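Exoribonuclease II, mitochondrial (Candida glabrata, PDB 6F3H) degrades RNA from its 3' end as the nuclease component of the mitochondrial RNA degradosome, and is a magnesium-binding hydrolase of the RNB family. Local coordinates at residues T263-N268 with Y292-T297; A275-V280 with R322-Y327; R389-D394 with L516-N521; G419-I424 with S494-N499. The protein carries 1 engineered substitution. All coordinates share one frame; numbering follows the deposited sequence.

Contact 1: T263-N268 with Y292-T297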
loop_
_atom_site.group_PDB
_atom_site.type_symbol
_atom_site.label_atom_id
_atom_site.label_comp_id
_atom_site.label_asym_id
_atom_site.label_seq_id
_atom_site.Cartn_x
_atom_site.Cartn_y
_atom_site.Cartn_z
ATOM N N THR A 263 30.100 -7.627 18.549
ATOM C CA THR A 263 31.390 -7.759 19.194
ATOM C C THR A 263 31.238 -7.940 20.691
ATOM O O THR A 263 31.795 -8.876 21.272
ATOM C CB THR A 263 32.212 -6.523 18.907
ATOM O OG1 THR A 263 32.225 -6.290 17.494
ATOM C CG2 THR A 263 33.599 -6.725 19.401
ATOM N N ARG A 264 30.423 -7.102 21.330
ATOM C CA ARG A 264 30.391 -7.185 22.777
ATOM C C ARG A 264 29.748 -8.485 23.246
ATOM O O ARG A 264 30.043 -8.964 24.346
ATOM C CB ARG A 264 29.715 -5.934 23.363
ATOM C CG ARG A 264 29.530 -6.011 24.859
ATOM C CD ARG A 264 29.517 -4.650 25.520
ATOM N NE ARG A 264 29.992 -4.792 26.903
ATOM C CZ ARG A 264 29.238 -5.204 27.919
ATOM N NH1 ARG A 264 29.757 -5.317 29.148
ATOM N NH2 ARG A 264 27.956 -5.495 27.716
ATOM N N LEU A 265 28.933 -9.102 22.410
ATOM C CA LEU A 265 28.232 -10.303 22.819
ATOM C C LEU A 265 29.000 -11.597 22.589
ATOM O O LEU A 265 28.688 -12.596 23.244
ATOM C CB LEU A 265 26.912 -10.373 22.079
ATOM C CG LEU A 265 25.843 -9.443 22.613
ATOM C CD1 LEU A 265 24.582 -9.861 21.975
ATOM C CD2 LEU A 265 25.718 -9.541 24.121
ATOM N N GLU A 266 29.983 -11.618 21.683
ATOM C CA GLU A 266 30.727 -12.837 21.370
ATOM C C GLU A 266 32.061 -12.973 22.106
ATOM O O GLU A 266 32.621 -14.083 22.166
ATOM C CB GLU A 266 30.982 -12.891 19.869
ATOM C CG GLU A 266 29.803 -13.397 19.101
ATOM C CD GLU A 266 30.016 -13.310 17.611
ATOM O OE1 GLU A 266 29.228 -13.941 16.871
ATOM O OE2 GLU A 266 30.977 -12.627 17.181
ATOM N N SER A 267 32.582 -11.876 22.641
ATOM C CA SER A 267 33.865 -11.890 23.317
ATOM C C SER A 267 33.810 -12.788 24.542
ATOM O O SER A 267 32.752 -12.984 25.153
ATOM C CB SER A 267 34.261 -10.477 23.712
ATOM O OG SER A 267 33.540 -10.096 24.859
ATOM N N ASN A 268 34.973 -13.348 24.883
ATOM C CA ASN A 268 35.133 -14.262 26.017
ATOM C C ASN A 268 34.100 -15.365 25.944
ATOM O O ASN A 268 33.403 -15.683 26.916
ATOM C CB ASN A 268 35.085 -13.532 27.351
ATOM C CG ASN A 268 36.286 -12.634 27.543
ATOM O OD1 ASN A 268 37.020 -12.342 26.587
ATOM N ND2 ASN A 268 36.511 -12.207 28.779
ATOM N N TYR A 292 21.870 -4.184 30.295
ATOM C CA TYR A 292 21.737 -4.781 28.983
ATOM C C TYR A 292 20.630 -4.140 28.181
ATOM O O TYR A 292 19.827 -4.847 27.576
ATOM C CB TYR A 292 21.472 -6.282 29.122
ATOM C CG TYR A 292 22.646 -7.065 29.671
ATOM C CD1 TYR A 292 23.832 -7.185 28.947
ATOM C CD2 TYR A 292 22.583 -7.673 30.915
ATOM C CE1 TYR A 292 24.927 -7.906 29.446
ATOM C CE2 TYR A 292 23.673 -8.391 31.427
ATOM C CZ TYR A 292 24.836 -8.506 30.692
ATOM O OH TYR A 292 25.899 -9.213 31.214
ATOM N N ASP A 293 20.565 -2.813 28.140
ATOM C CA ASP A 293 19.502 -2.258 27.316
ATOM C C ASP A 293 19.810 -2.453 25.842
ATOM O O ASP A 293 18.888 -2.549 25.021
ATOM C CB ASP A 293 19.245 -0.783 27.622
ATOM C CG ASP A 293 17.799 -0.361 27.273
ATOM O OD1 ASP A 293 16.866 -1.171 27.491
ATOM O OD2 ASP A 293 17.586 0.767 26.767
ATOM N N TYR A 294 21.088 -2.534 25.484
ATOM C CA TYR A 294 21.383 -2.800 24.087
ATOM C C TYR A 294 20.795 -4.121 23.612
ATOM O O TYR A 294 20.555 -4.286 22.413
ATOM C CB TYR A 294 22.879 -2.753 23.858
ATOM C CG TYR A 294 23.684 -3.848 24.508
ATOM C CD1 TYR A 294 24.074 -3.763 25.840
ATOM C CD2 TYR A 294 24.097 -4.947 23.780
ATOM C CE1 TYR A 294 24.838 -4.757 26.422
ATOM C CE2 TYR A 294 24.862 -5.946 24.348
ATOM C CZ TYR A 294 25.234 -5.853 25.663
ATOM O OH TYR A 294 26.019 -6.866 26.199
ATOM N N ILE A 295 20.506 -5.046 24.517
ATOM C CA ILE A 295 19.876 -6.278 24.073
ATOM C C ILE A 295 18.383 -6.106 23.939
ATOM O O ILE A 295 17.755 -6.689 23.052
ATOM C CB ILE A 295 20.203 -7.426 25.032
ATOM C CG1 ILE A 295 21.712 -7.648 25.091
ATOM C CG2 ILE A 295 19.446 -8.674 24.634
ATOM C CD1 ILE A 295 22.111 -8.925 25.802
ATOM N N ARG A 296 17.768 -5.324 24.805
ATOM C CA ARG A 296 16.359 -5.096 24.590
ATOM C C ARG A 296 16.164 -4.503 23.216
ATOM O O ARG A 296 15.341 -4.984 22.430
ATOM C CB ARG A 296 15.800 -4.193 25.667
ATOM C CG ARG A 296 15.645 -4.912 26.954
ATOM C CD ARG A 296 14.680 -4.199 27.821
ATOM N NE ARG A 296 15.119 -2.914 28.334
ATOM C CZ ARG A 296 14.834 -2.519 29.569
ATOM N NH1 ARG A 296 14.148 -3.325 30.365
ATOM N NH2 ARG A 296 15.229 -1.342 30.019
ATOM N N THR A 297 16.997 -3.514 22.885
ATOM C CA THR A 297 16.997 -2.911 21.558
ATOM C C THR A 297 17.055 -3.970 20.481
ATOM O O THR A 297 16.342 -3.905 19.477
ATOM C CB THR A 297 18.190 -1.984 21.402
ATOM O OG1 THR A 297 18.075 -0.887 22.306
ATOM C CG2 THR A 297 18.236 -1.468 19.995
#
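Two helices of a mainly helical part of the chain, 251-281 and 293-303, face each other through Arg264 and Leu265 on one side and Tyr294 and Ile295 on the other. The segment axes approach to 12.2 Å and run 117° apart, so long side chains have to span the gap. Tyr294 does most of this: its chi1 of 68° places CG between the backbone N and the carbonyl carbon, and the ring extends toward helix 251-281. Leu265 meets that ring at its edge, with CD2 3.7 Å from Tyr294 CE2, while the two side chains run antiparallel alongside one another. The same methyl continues to Ile295, where Leu265 CD2 and Ile295 CD1 are 4.0 Å apart. Leucine suits this buried place, its apolar end fitting between the Tyr294 ring edge and Ile295. The phenol end is met by Arg264, whose NH2 lies 2.8 Å from Tyr294 OH in a bent, weak hydrogen bond, the guanidinium standing nearly upright to the ring. The stronger hold on Arg264 is a salt bridge to Glu272, which also takes a weak hydrogen bond from Tyr292 OH. Around the contact, Leu265 rests on Ile316 of helix 311-322, Ile295 packs on Phe276, and Tyr292 lies against Ala275 and Leu279, further along helix 251-281.

Contact 2: A275-V280 with R322-Y327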
loop_
_atom_site.group_PDB
_atom_site.type_symbol
_atom_site.label_atom_id
_atom_site.label_comp_id
_atom_site.label_asym_id
_atom_site.label_seq_id
_atom_site.Cartn_x
_atom_site.Cartn_y
_atom_site.Cartn_z
ATOM N N ALA A 275 25.899 -14.119 30.818
ATOM C CA ALA A 275 25.521 -13.310 31.962
ATOM C C ALA A 275 24.061 -12.895 31.865
ATOM O O ALA A 275 23.322 -12.950 32.854
ATOM C CB ALA A 275 26.433 -12.090 32.037
ATOM N N PHE A 276 23.627 -12.507 30.668
ATOM C CA PHE A 276 22.244 -12.098 30.444
ATOM C C PHE A 276 21.277 -13.244 30.683
ATOM O O PHE A 276 20.282 -13.096 31.395
ATOM C CB PHE A 276 22.100 -11.568 29.023
ATOM C CG PHE A 276 20.689 -11.212 28.636
ATOM C CD1 PHE A 276 20.186 -9.935 28.889
ATOM C CD2 PHE A 276 19.875 -12.131 27.992
ATOM C CE1 PHE A 276 18.888 -9.596 28.543
ATOM C CE2 PHE A 276 18.586 -11.787 27.631
ATOM C CZ PHE A 276 18.095 -10.516 27.914
ATOM N N ALA A 277 21.505 -14.375 30.027
ATOM C CA ALA A 277 20.580 -15.482 30.192
ATOM C C ALA A 277 20.453 -15.881 31.653
ATOM O O ALA A 277 19.385 -16.314 32.093
ATOM C CB ALA A 277 21.047 -16.673 29.359
ATOM N N LYS A 278 21.494 -15.672 32.446
ATOM C CA LYS A 278 21.368 -16.025 33.846
ATOM C C LYS A 278 20.354 -15.122 34.509
ATOM O O LYS A 278 19.419 -15.597 35.161
ATOM C CB LYS A 278 22.709 -15.935 34.547
ATOM C CG LYS A 278 22.736 -16.859 35.729
ATOM C CD LYS A 278 23.723 -16.414 36.767
ATOM C CE LYS A 278 24.291 -17.623 37.483
ATOM N NZ LYS A 278 25.236 -18.434 36.614
ATOM N N LEU A 279 20.496 -13.810 34.293
ATOM C CA LEU A 279 19.570 -12.828 34.850
ATOM C C LEU A 279 18.130 -13.146 34.495
ATOM O O LEU A 279 17.220 -13.003 35.320
ATOM C CB LEU A 279 19.929 -11.443 34.325
ATOM C CG LEU A 279 21.375 -11.030 34.560
ATOM C CD1 LEU A 279 21.681 -9.728 33.892
ATOM C CD2 LEU A 279 21.563 -10.867 36.021
ATOM N N VAL A 280 17.907 -13.568 33.259
ATOM C CA VAL A 280 16.571 -13.937 32.828
ATOM C C VAL A 280 16.069 -15.154 33.594
ATOM O O VAL A 280 14.913 -15.191 34.035
ATOM C CB VAL A 280 16.598 -14.171 31.313
ATOM C CG1 VAL A 280 15.297 -14.716 30.839
ATOM C CG2 VAL A 280 16.908 -12.870 30.647
ATOM N N ARG A 322 18.816 -20.207 23.326
ATOM C CA ARG A 322 19.346 -21.503 23.719
ATOM C C ARG A 322 19.825 -21.470 25.157
ATOM O O ARG A 322 19.801 -22.486 25.843
ATOM C CB ARG A 322 20.474 -21.916 22.763
ATOM C CG ARG A 322 20.815 -23.382 22.851
ATOM C CD ARG A 322 22.061 -23.911 22.113
ATOM N NE ARG A 322 23.085 -22.970 21.669
ATOM C CZ ARG A 322 24.099 -22.575 22.426
ATOM N NH1 ARG A 322 24.180 -23.008 23.677
ATOM N NH2 ARG A 322 25.019 -21.745 21.939
ATOM N N HIS A 323 20.217 -20.313 25.646
ATOM C CA HIS A 323 20.678 -20.198 27.013
ATOM C C HIS A 323 19.585 -19.864 28.011
ATOM O O HIS A 323 19.908 -19.609 29.171
ATOM C CB HIS A 323 21.779 -19.161 27.104
ATOM C CG HIS A 323 23.093 -19.650 26.599
ATOM N ND1 HIS A 323 23.415 -19.655 25.261
ATOM C CD2 HIS A 323 24.145 -20.201 27.241
ATOM C CE1 HIS A 323 24.625 -20.152 25.102
ATOM N NE2 HIS A 323 25.088 -20.495 26.289
ATOM N N ILE A 324 18.322 -19.773 27.599
ATOM C CA ILE A 324 17.235 -19.403 28.503
ATOM C C ILE A 324 16.260 -20.565 28.621
ATOM O O ILE A 324 15.776 -21.071 27.605
ATOM C CB ILE A 324 16.516 -18.130 28.027
ATOM C CG1 ILE A 324 17.442 -16.930 28.148
ATOM C CG2 ILE A 324 15.297 -17.881 28.871
ATOM C CD1 ILE A 324 17.104 -15.851 27.233
ATOM N N ASP A 325 15.923 -20.942 29.855
ATOM C CA ASP A 325 15.232 -22.209 30.090
ATOM C C ASP A 325 13.923 -22.289 29.336
ATOM O O ASP A 325 13.692 -23.218 28.556
ATOM C CB ASP A 325 14.965 -22.394 31.576
ATOM C CG ASP A 325 16.222 -22.434 32.372
ATOM O OD1 ASP A 325 16.964 -21.439 32.336
ATOM O OD2 ASP A 325 16.475 -23.464 33.026
HETATM N N MSE A 326 13.040 -21.345 29.586
HETATM C CA MSE A 326 11.717 -21.398 29.015
HETATM C C MSE A 326 11.758 -21.470 27.509
HETATM O O MSE A 326 11.018 -22.218 26.886
HETATM C CB MSE A 326 10.953 -20.178 29.439
HETATM C CG MSE A 326 10.897 -20.058 30.919
HETATM SE SE MSE A 326 9.956 -18.430 31.270
HETATM C CE MSE A 326 11.502 -17.255 31.431
ATOM N N TYR A 327 12.636 -20.667 26.930
ATOM C CA TYR A 327 12.650 -20.436 25.498
ATOM C C TYR A 327 13.611 -21.340 24.776
ATOM O O TYR A 327 13.848 -21.137 23.587
ATOM C CB TYR A 327 13.030 -18.995 25.212
ATOM C CG TYR A 327 12.080 -17.994 25.802
ATOM C CD1 TYR A 327 10.822 -17.798 25.258
ATOM C CD2 TYR A 327 12.426 -17.256 26.920
ATOM C CE1 TYR A 327 9.941 -16.876 25.801
ATOM C CE2 TYR A 327 11.548 -16.330 27.471
ATOM C CZ TYR A 327 10.309 -16.147 26.907
ATOM O OH TYR A 327 9.425 -15.236 27.442
#
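Apolar contacts centre on Ile324, which inserts its branches between Ala277 and Val280 of the helix. Its CG1 lies 3.8 Å from Ala277 CB, and its CG2 lies 3.7 Å from Val280 CG1, the side chains of Ile324 and Val280 set roughly perpendicular. Because chi1 of Ile324 is -68°, CG1 falls beside the backbone N and CG2 beside the carbonyl carbon, and the two branches go to residues about one helical turn apart. Farther along, Ile324 CD1 reaches Phe276 CE2 at 4.3 Å, obliquely to the ring; one face of that ring carries Val280 CG2. Alanine suits position 277, since its small side chain allows the backbone close, with CA atoms of Ala277 and Ile324 5.4 Å apart. His323 adds its CB, 3.4 Å from Ala277 CB. The contact joins the end of helix 251-281 to the loop between helices 311-322 and 334-343, a helix-to-loop packing inside a helical region. Several polar groups find partners outside the two segments. His323 ND1 is hydrogen-bonded to Lys319 O, in the helix just before the loop. Asn281 holds the loop backbone, its OD1 bonded to Asp325 N and its ND2 weakly to His323 O.

Contact 3: R389-D394 with L516-N521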
loop_
_atom_site.group_PDB
_atom_site.type_symbol
_atom_site.label_atom_id
_atom_site.label_comp_id
_atom_site.label_asym_id
_atom_site.label_seq_id
_atom_site.Cartn_x
_atom_site.Cartn_y
_atom_site.Cartn_z
ATOM N N ARG A 389 -14.173 32.974 -5.016
ATOM C CA ARG A 389 -14.847 31.688 -5.011
ATOM C C ARG A 389 -16.360 31.822 -5.105
ATOM O O ARG A 389 -16.956 32.665 -4.427
ATOM C CB ARG A 389 -14.484 30.968 -3.720
ATOM C CG ARG A 389 -13.053 31.213 -3.322
ATOM C CD ARG A 389 -12.762 30.603 -1.988
ATOM N NE ARG A 389 -12.683 29.158 -2.066
ATOM C CZ ARG A 389 -11.599 28.507 -2.459
ATOM N NH1 ARG A 389 -10.514 29.184 -2.819
ATOM N NH2 ARG A 389 -11.605 27.185 -2.496
ATOM N N TYR A 390 -16.987 30.976 -5.924
ATOM C CA TYR A 390 -18.450 30.893 -5.962
ATOM C C TYR A 390 -19.042 30.508 -4.603
ATOM O O TYR A 390 -18.565 29.576 -3.959
ATOM C CB TYR A 390 -18.854 29.864 -7.005
ATOM C CG TYR A 390 -20.341 29.676 -7.143
ATOM C CD1 TYR A 390 -21.047 28.844 -6.278
ATOM C CD2 TYR A 390 -21.048 30.328 -8.143
ATOM C CE1 TYR A 390 -22.411 28.672 -6.405
ATOM C CE2 TYR A 390 -22.412 30.157 -8.281
ATOM C CZ TYR A 390 -23.085 29.327 -7.414
ATOM O OH TYR A 390 -24.436 29.155 -7.558
ATOM N N ASP A 391 -20.103 31.196 -4.166
ATOM C CA ASP A 391 -20.760 30.848 -2.907
ATOM C C ASP A 391 -22.095 30.157 -3.151
ATOM O O ASP A 391 -22.989 30.722 -3.787
ATOM C CB ASP A 391 -20.987 32.059 -2.000
ATOM C CG ASP A 391 -21.335 31.643 -0.549
ATOM O OD1 ASP A 391 -22.074 30.649 -0.361
ATOM O OD2 ASP A 391 -20.848 32.285 0.416
ATOM N N PHE A 392 -22.242 28.965 -2.568
ATOM C CA PHE A 392 -23.449 28.158 -2.637
ATOM C C PHE A 392 -24.452 28.545 -1.562
ATOM O O PHE A 392 -25.568 28.015 -1.532
ATOM C CB PHE A 392 -23.073 26.684 -2.510
ATOM C CG PHE A 392 -22.171 26.191 -3.617
ATOM C CD1 PHE A 392 -20.776 26.292 -3.501
ATOM C CD2 PHE A 392 -22.708 25.641 -4.783
ATOM C CE1 PHE A 392 -19.922 25.848 -4.540
ATOM C CE2 PHE A 392 -21.876 25.187 -5.817
ATOM C CZ PHE A 392 -20.483 25.286 -5.700
ATOM N N GLY A 393 -24.075 29.470 -0.697
ATOM C CA GLY A 393 -24.991 29.981 0.291
ATOM C C GLY A 393 -25.375 28.959 1.330
ATOM O O GLY A 393 -24.528 28.306 1.952
ATOM N N ASP A 394 -26.676 28.826 1.515
ATOM C CA ASP A 394 -27.251 28.008 2.558
ATOM C C ASP A 394 -27.654 26.668 2.007
ATOM O O ASP A 394 -28.225 25.850 2.726
ATOM C CB ASP A 394 -28.467 28.716 3.161
ATOM C CG ASP A 394 -28.873 28.143 4.494
ATOM O OD1 ASP A 394 -28.038 28.180 5.418
ATOM O OD2 ASP A 394 -30.032 27.673 4.627
ATOM N N LEU A 516 -14.047 26.839 -7.543
ATOM C CA LEU A 516 -13.648 27.047 -6.157
ATOM C C LEU A 516 -14.841 27.629 -5.433
ATOM O O LEU A 516 -15.305 28.706 -5.805
ATOM C CB LEU A 516 -12.462 28.004 -6.054
ATOM C CG LEU A 516 -11.134 27.685 -6.771
ATOM C CD1 LEU A 516 -10.073 28.736 -6.430
ATOM C CD2 LEU A 516 -10.597 26.270 -6.510
ATOM N N GLY A 517 -15.351 26.931 -4.423
ATOM C CA GLY A 517 -16.596 27.373 -3.824
ATOM C C GLY A 517 -16.566 27.749 -2.355
ATOM O O GLY A 517 -15.493 27.865 -1.755
ATOM N N ILE A 518 -17.751 27.986 -1.780
ATOM C CA ILE A 518 -17.936 28.197 -0.351
ATOM C C ILE A 518 -19.263 27.559 0.006
ATOM O O ILE A 518 -20.213 27.570 -0.781
ATOM C CB ILE A 518 -17.945 29.682 0.087
ATOM C CG1 ILE A 518 -16.670 30.393 -0.314
ATOM C CG2 ILE A 518 -18.120 29.835 1.598
ATOM C CD1 ILE A 518 -16.768 31.887 -0.164
ATOM N N VAL A 519 -19.323 27.000 1.204
ATOM C CA VAL A 519 -20.513 26.335 1.698
ATOM C C VAL A 519 -20.536 26.577 3.192
ATOM O O VAL A 519 -19.509 26.872 3.801
ATOM C CB VAL A 519 -20.475 24.823 1.394
ATOM C CG1 VAL A 519 -20.435 24.556 -0.099
ATOM C CG2 VAL A 519 -19.275 24.222 2.055
ATOM N N SER A 520 -21.712 26.484 3.795
ATOM C CA SER A 520 -21.699 26.665 5.238
ATOM C C SER A 520 -22.832 25.922 5.912
ATOM O O SER A 520 -22.873 25.836 7.140
ATOM C CB SER A 520 -21.765 28.147 5.591
ATOM O OG SER A 520 -22.568 28.847 4.653
ATOM N N ASN A 521 -23.744 25.360 5.141
ATOM C CA ASN A 521 -24.870 24.662 5.737
ATOM C C ASN A 521 -24.577 23.180 5.642
ATOM O O ASN A 521 -24.746 22.579 4.584
ATOM C CB ASN A 521 -26.165 25.016 5.026
ATOM C CG ASN A 521 -27.376 24.348 5.652
ATOM O OD1 ASN A 521 -27.354 23.952 6.826
ATOM N ND2 ASN A 521 -28.439 24.214 4.868
HETATM O O HOH W 1 -21.988 29.558 2.202
#
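The guanidinium of Arg389 has Leu516 CB over the centre of one face, 3.7 Å above the plane, and Gly517 O at its edge. There Arg389 NE donates to Gly517 O over 3.1 Å with a nearly straight angle of 162°; the same NE also forms a salt bridge with Glu489, the stronger polar partner of this arginine. The Phe392 ring lies with Tyr390 CD1 over the centre of one face, 3.5 Å above the plane, and with Ile518 O at its edge. Its CE1 comes within 3.7 Å of Gly517 CA, an approach suited to a residue without a side chain. Val519 runs alongside Phe392, CG1 to CD1 3.8 Å, and His425 and His427 meet the ring edge-to-face. The Asp394 carboxylate and Asn521 amide are stacked, their planes 2° apart, while Asn521 ND2 donates to the backbone Asp394 O at 2.7 Å. The short strand 390-391 runs parallel to 505-519 at the border of the mixed sheet of the RNB domain. Its pairing is loose: Tyr390 N to Leu516 O and Ile518 N to Tyr390 O are weak, whereas Phe392 N to Ile518 O, at 3.0 Å, is well directed. Beyond it one water donates to Asp391 OD1 and Gly393 O and accepts from Ser520 OG, bridging the two segments. The Val519 side chain lies about 13 Å from the bound magnesium ion.

Contact 4: G419-I424 with S494-N499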
loop_
_atom_site.group_PDB
_atom_site.type_symbol
_atom_site.label_atom_id
_atom_site.label_comp_id
_atom_site.label_asym_id
_atom_site.label_seq_id
_atom_site.Cartn_x
_atom_site.Cartn_y
_atom_site.Cartn_z
ATOM N N GLY A 419 -38.604 16.869 -12.708
ATOM C CA GLY A 419 -38.748 15.442 -12.474
ATOM C C GLY A 419 -37.730 14.626 -13.243
ATOM O O GLY A 419 -37.312 13.549 -12.799
ATOM N N VAL A 420 -37.330 15.123 -14.412
ATOM C CA VAL A 420 -36.403 14.415 -15.280
ATOM C C VAL A 420 -34.935 14.679 -14.912
ATOM O O VAL A 420 -34.071 13.820 -15.130
ATOM C CB VAL A 420 -36.702 14.824 -16.727
ATOM C CG1 VAL A 420 -36.695 16.334 -16.818
ATOM C CG2 VAL A 420 -35.682 14.206 -17.693
ATOM N N ARG A 421 -34.625 15.864 -14.385
ATOM C CA ARG A 421 -33.255 16.341 -14.264
ATOM C C ARG A 421 -32.905 16.818 -12.855
ATOM O O ARG A 421 -33.682 17.544 -12.219
ATOM C CB ARG A 421 -33.051 17.458 -15.255
ATOM C CG ARG A 421 -31.772 18.141 -15.130
ATOM C CD ARG A 421 -31.646 19.102 -16.265
ATOM N NE ARG A 421 -31.703 18.415 -17.562
ATOM C CZ ARG A 421 -30.677 18.249 -18.403
ATOM N NH1 ARG A 421 -29.457 18.678 -18.090
ATOM N NH2 ARG A 421 -30.869 17.626 -19.563
ATOM N N SER A 422 -31.709 16.431 -12.383
ATOM C CA SER A 422 -31.180 16.863 -11.096
ATOM C C SER A 422 -29.778 17.420 -11.300
ATOM O O SER A 422 -29.028 16.952 -12.160
ATOM C CB SER A 422 -31.109 15.713 -10.085
ATOM O OG SER A 422 -32.183 14.799 -10.224
ATOM N N ARG A 423 -29.414 18.408 -10.497
ATOM C CA ARG A 423 -28.063 18.936 -10.538
ATOM C C ARG A 423 -27.338 18.557 -9.262
ATOM O O ARG A 423 -27.894 18.654 -8.161
ATOM C CB ARG A 423 -28.013 20.450 -10.694
ATOM C CG ARG A 423 -26.582 20.964 -10.571
ATOM C CD ARG A 423 -26.446 22.453 -10.757
ATOM N NE ARG A 423 -27.236 22.947 -11.876
ATOM C CZ ARG A 423 -28.101 23.951 -11.786
ATOM N NH1 ARG A 423 -28.275 24.567 -10.626
ATOM N NH2 ARG A 423 -28.786 24.341 -12.850
ATOM N N ILE A 424 -26.093 18.122 -9.426
ATOM C CA ILE A 424 -25.305 17.569 -8.343
ATOM C C ILE A 424 -24.045 18.375 -8.124
ATOM O O ILE A 424 -23.374 18.780 -9.077
ATOM C CB ILE A 424 -24.960 16.113 -8.629
ATOM C CG1 ILE A 424 -26.223 15.447 -9.148
ATOM C CG2 ILE A 424 -24.414 15.509 -7.392
ATOM C CD1 ILE A 424 -27.309 15.329 -8.097
ATOM N N SER A 494 -19.652 20.195 -10.336
ATOM C CA SER A 494 -21.085 20.288 -10.507
ATOM C C SER A 494 -21.447 19.749 -11.873
ATOM O O SER A 494 -20.678 19.896 -12.829
ATOM C CB SER A 494 -21.549 21.724 -10.354
ATOM O OG SER A 494 -20.933 22.321 -9.226
ATOM N N PHE A 495 -22.590 19.080 -11.945
ATOM C CA PHE A 495 -23.066 18.526 -13.204
ATOM C C PHE A 495 -24.486 18.022 -13.012
ATOM O O PHE A 495 -24.976 17.890 -11.887
ATOM C CB PHE A 495 -22.185 17.399 -13.677
ATOM C CG PHE A 495 -21.965 16.399 -12.634
ATOM C CD1 PHE A 495 -20.921 16.540 -11.733
ATOM C CD2 PHE A 495 -22.851 15.349 -12.483
ATOM C CE1 PHE A 495 -20.721 15.608 -10.721
ATOM C CE2 PHE A 495 -22.674 14.423 -11.484
ATOM C CZ PHE A 495 -21.597 14.547 -10.597
ATOM N N GLU A 496 -25.132 17.710 -14.129
ATOM C CA GLU A 496 -26.528 17.329 -14.114
ATOM C C GLU A 496 -26.746 15.960 -14.714
ATOM O O GLU A 496 -26.106 15.572 -15.698
ATOM C CB GLU A 496 -27.372 18.328 -14.840
ATOM C CG GLU A 496 -27.532 19.579 -14.039
ATOM C CD GLU A 496 -27.857 20.764 -14.906
ATOM O OE1 GLU A 496 -28.384 20.540 -16.012
ATOM O OE2 GLU A 496 -27.602 21.913 -14.482
ATOM N N LEU A 497 -27.670 15.258 -14.092
ATOM C CA LEU A 497 -28.096 13.938 -14.494
ATOM C C LEU A 497 -29.556 13.978 -14.858
ATOM O O LEU A 497 -30.359 14.641 -14.195
ATOM C CB LEU A 497 -27.895 12.939 -13.391
ATOM C CG LEU A 497 -26.440 12.833 -13.029
ATOM C CD1 LEU A 497 -26.310 12.988 -11.565
ATOM C CD2 LEU A 497 -26.045 11.462 -13.448
ATOM N N VAL A 498 -29.882 13.244 -15.905
ATOM C CA VAL A 498 -31.228 13.166 -16.432
ATOM C C VAL A 498 -31.712 11.730 -16.302
ATOM O O VAL A 498 -30.977 10.793 -16.628
ATOM C CB VAL A 498 -31.246 13.655 -17.885
ATOM C CG1 VAL A 498 -30.538 14.967 -17.936
ATOM C CG2 VAL A 498 -30.494 12.697 -18.773
ATOM N N ASN A 499 -32.912 11.552 -15.761
ATOM C CA ASN A 499 -33.524 10.232 -15.796
ATOM C C ASN A 499 -33.919 9.930 -17.231
ATOM O O ASN A 499 -34.438 10.797 -17.936
ATOM C CB ASN A 499 -34.732 10.153 -14.868
ATOM C CG ASN A 499 -34.398 10.541 -13.448
ATOM O OD1 ASN A 499 -33.439 11.274 -13.205
ATOM N ND2 ASN A 499 -35.197 10.064 -12.497
#
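Glu496 is gripped by two arginines of the opposing strand, one on each carboxylate oxygen. Arg423 comes side-on, with NE 2.8 Å and NH2 3.2 Å from Glu496 OE2, its bend at chi3 (-43°) turning the guanidinium edge to that oxygen. Arg421 takes the other: NH1 lies 3.0 Å from Glu496 OE1, its guanidinium nearly perpendicular to the carboxylate. Glutamate suits the position between two arginines, being long enough to reach both. Val498 CG1 lies over one face of the Arg421 guanidinium. The other side of the sheet is mainly apolar: Ile424 CG1 meets Leu497 CD1 at 3.4 Å, and Ile424 CB sits over a face of the Phe495 ring, 4.0 Å from CE2. These faces are set by the backbone ladder, in which Ser422 pairs with Leu497 and Ile424 with Phe495 by reciprocal hydrogen bonds. Farther out, Glu415 forms a salt bridge with Arg423 NH1, Ser494 OG bonds His425 ND1, and Leu555 of helix 543-567 packs on Ser422. Here two adjacent antiparallel strands, 421-429 and 488-499, belong to the mixed sheet of the RNB domain, whose strand 410-416 carries the magnesium ligand Asp410.

Overall arrangement
The four contacts form two pairs on opposite sides of the chain's centre, 63 to 73 Å apart between centres. Contacts 1 and 2 are mostly buried, share helix 251-281 and touch directly, Tyr292 packing on Ala275, Leu279 and Phe276; their segments alternate along the chain. Their chemistry is chiefly aliphatic and aromatic, with one weak polar link in contact 1. Contacts 3 and 4 are partly buried and belong to one sheet, contact 4 nested within the chain loop that contact 3 closes. Backbone bonding dominates the antiparallel ladder of contact 4, which adds charge pairs; at the loose parallel border of contact 3 side-chain donors and a water supplement it.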